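Local coordinates for protein putative acetyl xylan esterase (Cellvibrio japonicus, PDB 2W9X) that removes acetyl groups from plant cell wall polysaccharides, deacetylating xylan and, with a large preference, glucomannan, at residues F147-S160 and L170-P182. Numbering follows the deposited sequence.
Sequences FIGDSFTVGYGNTS and LFKTTNSQMAFGP
Asn158 and Asn175 are joined by a pair of hydrogen bonds: Asn175 N donates to Asn158 OD1 (3.0 Å), and Asn158 ND2 returns a bond to Asn175 O (2.9 Å). Asn175 O lies nearly in the Asn158 amide plane, and with CG held between the backbone N and carbonyl carbon (chi1 62°) both polar ends of that amide face the backbone of Asn175. Asn158 ND2 also binds Asp342 of helix 339-354, while Asn175 O takes Met178 N on its other face.

Thr174 OG1 works both ways, receiving Gly157 N in an almost straight bond (2.9 Å, 174°) and donating to Leu170 O. Thr173 O is gripped twice by Thr159, through N and through OG1 (2.7 Å). Val154 O, at the C-terminal end of the short helix 151-154, is met in its carbonyl plane by Ser176 OG at 2.7 Å. One water links Thr153 O to Gly181 N.

Two CH-pi contacts accompany this polar network: Gly181 CA sits over the Phe147 ring centre (3.4 Å from the centroid), and Leu170 CD1 over that of Tyr156, whose ring also stacks on His336. The strand-turn-helix carrying Ser151, the inferred nucleophile, is characteristic of the GDSL/SGNH hydrolase fold.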
# COMPACT_ATOMS: atom_id res chain seq x y z
N PHE B 147 -3.55 -11.43 -12.43
CA PHE B 147 -3.91 -10.08 -12.89
C PHE B 147 -5.35 -10.04 -13.32
O PHE B 147 -5.78 -10.81 -14.18
CB PHE B 147 -3.00 -9.61 -14.03
CG PHE B 147 -1.59 -9.35 -13.59
CD1 PHE B 147 -1.17 -8.06 -13.30
CD2 PHE B 147 -0.69 -10.41 -13.42
CE1 PHE B 147 0.16 -7.80 -12.88
CE2 PHE B 147 0.63 -10.16 -12.99
CZ PHE B 147 1.05 -8.85 -12.71
N ILE B 148 -6.11 -9.14 -12.69
CA ILE B 148 -7.53 -8.98 -12.97
C ILE B 148 -7.69 -7.58 -13.53
O ILE B 148 -7.15 -6.62 -12.97
CB ILE B 148 -8.40 -9.15 -11.70
CG1 ILE B 148 -8.09 -10.48 -10.97
CG2 ILE B 148 -9.87 -9.06 -12.06
CD1 ILE B 148 -8.82 -10.65 -9.60
N GLY B 149 -8.42 -7.44 -14.63
CA GLY B 149 -8.53 -6.12 -15.23
C GLY B 149 -9.29 -5.98 -16.52
O GLY B 149 -10.15 -6.79 -16.84
N ASP B 150 -8.94 -4.92 -17.25
CA ASP B 150 -9.64 -4.47 -18.44
C ASP B 150 -8.67 -4.47 -19.62
O ASP B 150 -7.74 -5.25 -19.62
CB ASP B 150 -10.26 -3.07 -18.20
CG ASP B 150 -9.25 -2.01 -17.74
OD1 ASP B 150 -8.01 -2.18 -17.94
OD2 ASP B 150 -9.72 -0.99 -17.15
N SER B 151 -8.89 -3.59 -20.60
CA SER B 151 -8.05 -3.50 -21.81
C SER B 151 -6.57 -3.30 -21.51
O SER B 151 -5.71 -3.86 -22.20
CB SER B 151 -8.50 -2.34 -22.71
OG SER B 151 -9.88 -2.39 -22.97
N PHE B 152 -6.28 -2.48 -20.51
CA PHE B 152 -4.88 -2.24 -20.12
C PHE B 152 -4.22 -3.55 -19.69
O PHE B 152 -3.10 -3.85 -20.08
CB PHE B 152 -4.78 -1.24 -18.96
CG PHE B 152 -5.27 0.14 -19.28
CD1 PHE B 152 -5.52 0.55 -20.59
CD2 PHE B 152 -5.44 1.08 -18.26
CE1 PHE B 152 -5.96 1.86 -20.88
CE2 PHE B 152 -5.87 2.39 -18.54
CZ PHE B 152 -6.11 2.78 -19.84
N THR B 153 -4.94 -4.36 -18.91
CA THR B 153 -4.39 -5.65 -18.46
C THR B 153 -4.27 -6.69 -19.59
O THR B 153 -3.29 -7.46 -19.65
CB THR B 153 -5.21 -6.21 -17.25
OG1 THR B 153 -5.13 -5.28 -16.15
CG2 THR B 153 -4.69 -7.55 -16.80
N VAL B 154 -5.27 -6.72 -20.48
CA VAL B 154 -5.25 -7.56 -21.69
C VAL B 154 -4.03 -7.27 -22.60
O VAL B 154 -3.47 -8.17 -23.21
CB VAL B 154 -6.53 -7.35 -22.55
CG1 VAL B 154 -6.41 -8.04 -23.91
CG2 VAL B 154 -7.82 -7.82 -21.80
N GLY B 155 -3.66 -5.99 -22.72
CA GLY B 155 -2.65 -5.58 -23.71
C GLY B 155 -3.28 -5.15 -25.03
O GLY B 155 -2.66 -5.26 -26.08
N TYR B 156 -4.53 -4.71 -24.96
CA TYR B 156 -5.26 -4.10 -26.07
C TYR B 156 -4.41 -3.19 -26.94
O TYR B 156 -3.98 -2.12 -26.48
CB TYR B 156 -6.39 -3.28 -25.48
CG TYR B 156 -7.34 -2.54 -26.41
CD1 TYR B 156 -8.67 -2.93 -26.51
CD2 TYR B 156 -6.95 -1.36 -27.08
CE1 TYR B 156 -9.58 -2.22 -27.30
CE2 TYR B 156 -7.85 -0.65 -27.88
CZ TYR B 156 -9.16 -1.10 -27.97
OH TYR B 156 -10.06 -0.40 -28.75
N GLY B 157 -4.23 -3.62 -28.19
CA GLY B 157 -3.53 -2.87 -29.22
C GLY B 157 -2.11 -2.46 -28.87
O GLY B 157 -1.60 -1.49 -29.42
N ASN B 158 -1.46 -3.22 -27.98
CA ASN B 158 -0.21 -2.73 -27.37
C ASN B 158 0.99 -2.69 -28.34
O ASN B 158 1.87 -1.84 -28.19
CB ASN B 158 0.12 -3.45 -26.04
CG ASN B 158 0.35 -4.96 -26.21
OD1 ASN B 158 0.19 -5.52 -27.29
ND2 ASN B 158 0.74 -5.62 -25.12
N THR B 159 1.02 -3.59 -29.32
CA THR B 159 2.12 -3.62 -30.29
C THR B 159 1.81 -2.84 -31.57
O THR B 159 2.56 -2.91 -32.53
CB THR B 159 2.53 -5.06 -30.69
OG1 THR B 159 1.48 -5.64 -31.48
CG2 THR B 159 2.78 -5.92 -29.44
N SER B 160 0.68 -2.14 -31.61
CA SER B 160 0.36 -1.33 -32.79
C SER B 160 1.25 -0.10 -32.83
O SER B 160 1.40 0.58 -31.82
CB SER B 160 -1.10 -0.89 -32.77
OG SER B 160 -1.37 -0.09 -33.92
N LEU B 170 -6.60 -4.13 -34.64
CA LEU B 170 -6.69 -4.21 -33.19
C LEU B 170 -6.49 -5.65 -32.71
O LEU B 170 -5.70 -5.90 -31.81
CB LEU B 170 -8.01 -3.62 -32.68
CG LEU B 170 -8.37 -3.71 -31.18
CD1 LEU B 170 -7.25 -3.15 -30.30
CD2 LEU B 170 -9.69 -2.97 -30.93
N PHE B 171 -7.19 -6.59 -33.33
CA PHE B 171 -7.02 -7.99 -32.99
C PHE B 171 -5.56 -8.46 -33.15
O PHE B 171 -5.01 -9.06 -32.21
CB PHE B 171 -7.99 -8.88 -33.80
CG PHE B 171 -7.67 -10.34 -33.75
CD1 PHE B 171 -8.08 -11.11 -32.67
CD2 PHE B 171 -6.92 -10.94 -34.77
CE1 PHE B 171 -7.76 -12.48 -32.61
CE2 PHE B 171 -6.59 -12.29 -34.72
CZ PHE B 171 -7.02 -13.07 -33.63
N LYS B 172 -4.96 -8.19 -34.31
CA LYS B 172 -3.58 -8.59 -34.64
C LYS B 172 -2.51 -7.99 -33.74
O LYS B 172 -1.49 -8.63 -33.46
CB LYS B 172 -3.20 -8.20 -36.09
CG LYS B 172 -3.77 -9.04 -37.19
CD LYS B 172 -3.18 -8.58 -38.53
N THR B 173 -2.71 -6.74 -33.34
CA THR B 173 -1.69 -6.00 -32.62
C THR B 173 -1.79 -6.20 -31.11
O THR B 173 -0.94 -5.73 -30.36
CB THR B 173 -1.69 -4.50 -33.00
OG1 THR B 173 -2.98 -3.93 -32.77
CG2 THR B 173 -1.28 -4.31 -34.47
N THR B 174 -2.81 -6.92 -30.66
CA THR B 174 -2.99 -7.20 -29.24
C THR B 174 -2.10 -8.40 -28.87
O THR B 174 -2.28 -9.51 -29.38
CB THR B 174 -4.50 -7.42 -28.86
OG1 THR B 174 -5.23 -6.21 -29.10
CG2 THR B 174 -4.65 -7.81 -27.39
N ASN B 175 -1.10 -8.16 -28.01
CA ASN B 175 -0.23 -9.23 -27.55
C ASN B 175 -0.21 -9.27 -26.02
O ASN B 175 0.53 -8.51 -25.37
CB ASN B 175 1.19 -9.08 -28.11
CG ASN B 175 2.08 -10.28 -27.79
OD1 ASN B 175 1.91 -10.95 -26.77
ND2 ASN B 175 3.06 -10.54 -28.65
N SER B 176 -1.01 -10.17 -25.46
CA SER B 176 -1.17 -10.25 -24.02
C SER B 176 0.12 -10.61 -23.29
O SER B 176 0.29 -10.23 -22.13
CB SER B 176 -2.29 -11.24 -23.66
OG SER B 176 -3.55 -10.71 -24.03
N GLN B 177 1.00 -11.33 -23.97
CA GLN B 177 2.23 -11.82 -23.36
C GLN B 177 3.27 -10.70 -23.21
O GLN B 177 4.26 -10.85 -22.48
CB GLN B 177 2.82 -12.98 -24.17
CG GLN B 177 1.90 -14.20 -24.30
CD GLN B 177 1.50 -14.82 -22.97
OE1 GLN B 177 0.56 -15.61 -22.91
NE2 GLN B 177 2.21 -14.49 -21.91
N MET B 178 3.03 -9.59 -23.91
CA MET B 178 3.85 -8.39 -23.73
C MET B 178 3.21 -7.31 -22.86
O MET B 178 3.85 -6.28 -22.59
CB MET B 178 4.29 -7.85 -25.06
CG MET B 178 5.25 -8.83 -25.66
SD MET B 178 6.07 -8.16 -27.01
CE MET B 178 4.72 -8.03 -28.15
N ALA B 179 1.98 -7.55 -22.41
CA ALA B 179 1.38 -6.69 -21.41
C ALA B 179 2.13 -6.86 -20.08
O ALA B 179 2.86 -7.83 -19.89
CB ALA B 179 -0.12 -7.00 -21.25
N PHE B 180 1.91 -5.94 -19.14
CA PHE B 180 2.67 -5.90 -17.89
C PHE B 180 2.51 -7.12 -16.97
O PHE B 180 3.40 -7.41 -16.17
CB PHE B 180 2.38 -4.59 -17.13
CG PHE B 180 0.92 -4.40 -16.76
CD1 PHE B 180 0.38 -5.03 -15.62
CD2 PHE B 180 0.11 -3.55 -17.52
CE1 PHE B 180 -0.97 -4.85 -15.26
CE2 PHE B 180 -1.22 -3.36 -17.18
CZ PHE B 180 -1.77 -4.02 -16.03
N GLY B 181 1.40 -7.84 -17.09
CA GLY B 181 1.12 -8.98 -16.23
C GLY B 181 2.04 -10.17 -16.44
O GLY B 181 2.76 -10.57 -15.51
N PRO B 182 2.02 -10.77 -17.65
CA PRO B 182 3.00 -11.83 -17.97
C PRO B 182 4.46 -11.42 -17.76
O PRO B 182 5.24 -12.22 -17.25
CB PRO B 182 2.71 -12.14 -19.44
CG PRO B 182 1.24 -11.89 -19.53
CD PRO B 182 1.08 -10.57 -18.76
O HOH W 1 -1.13 -7.43 -17.95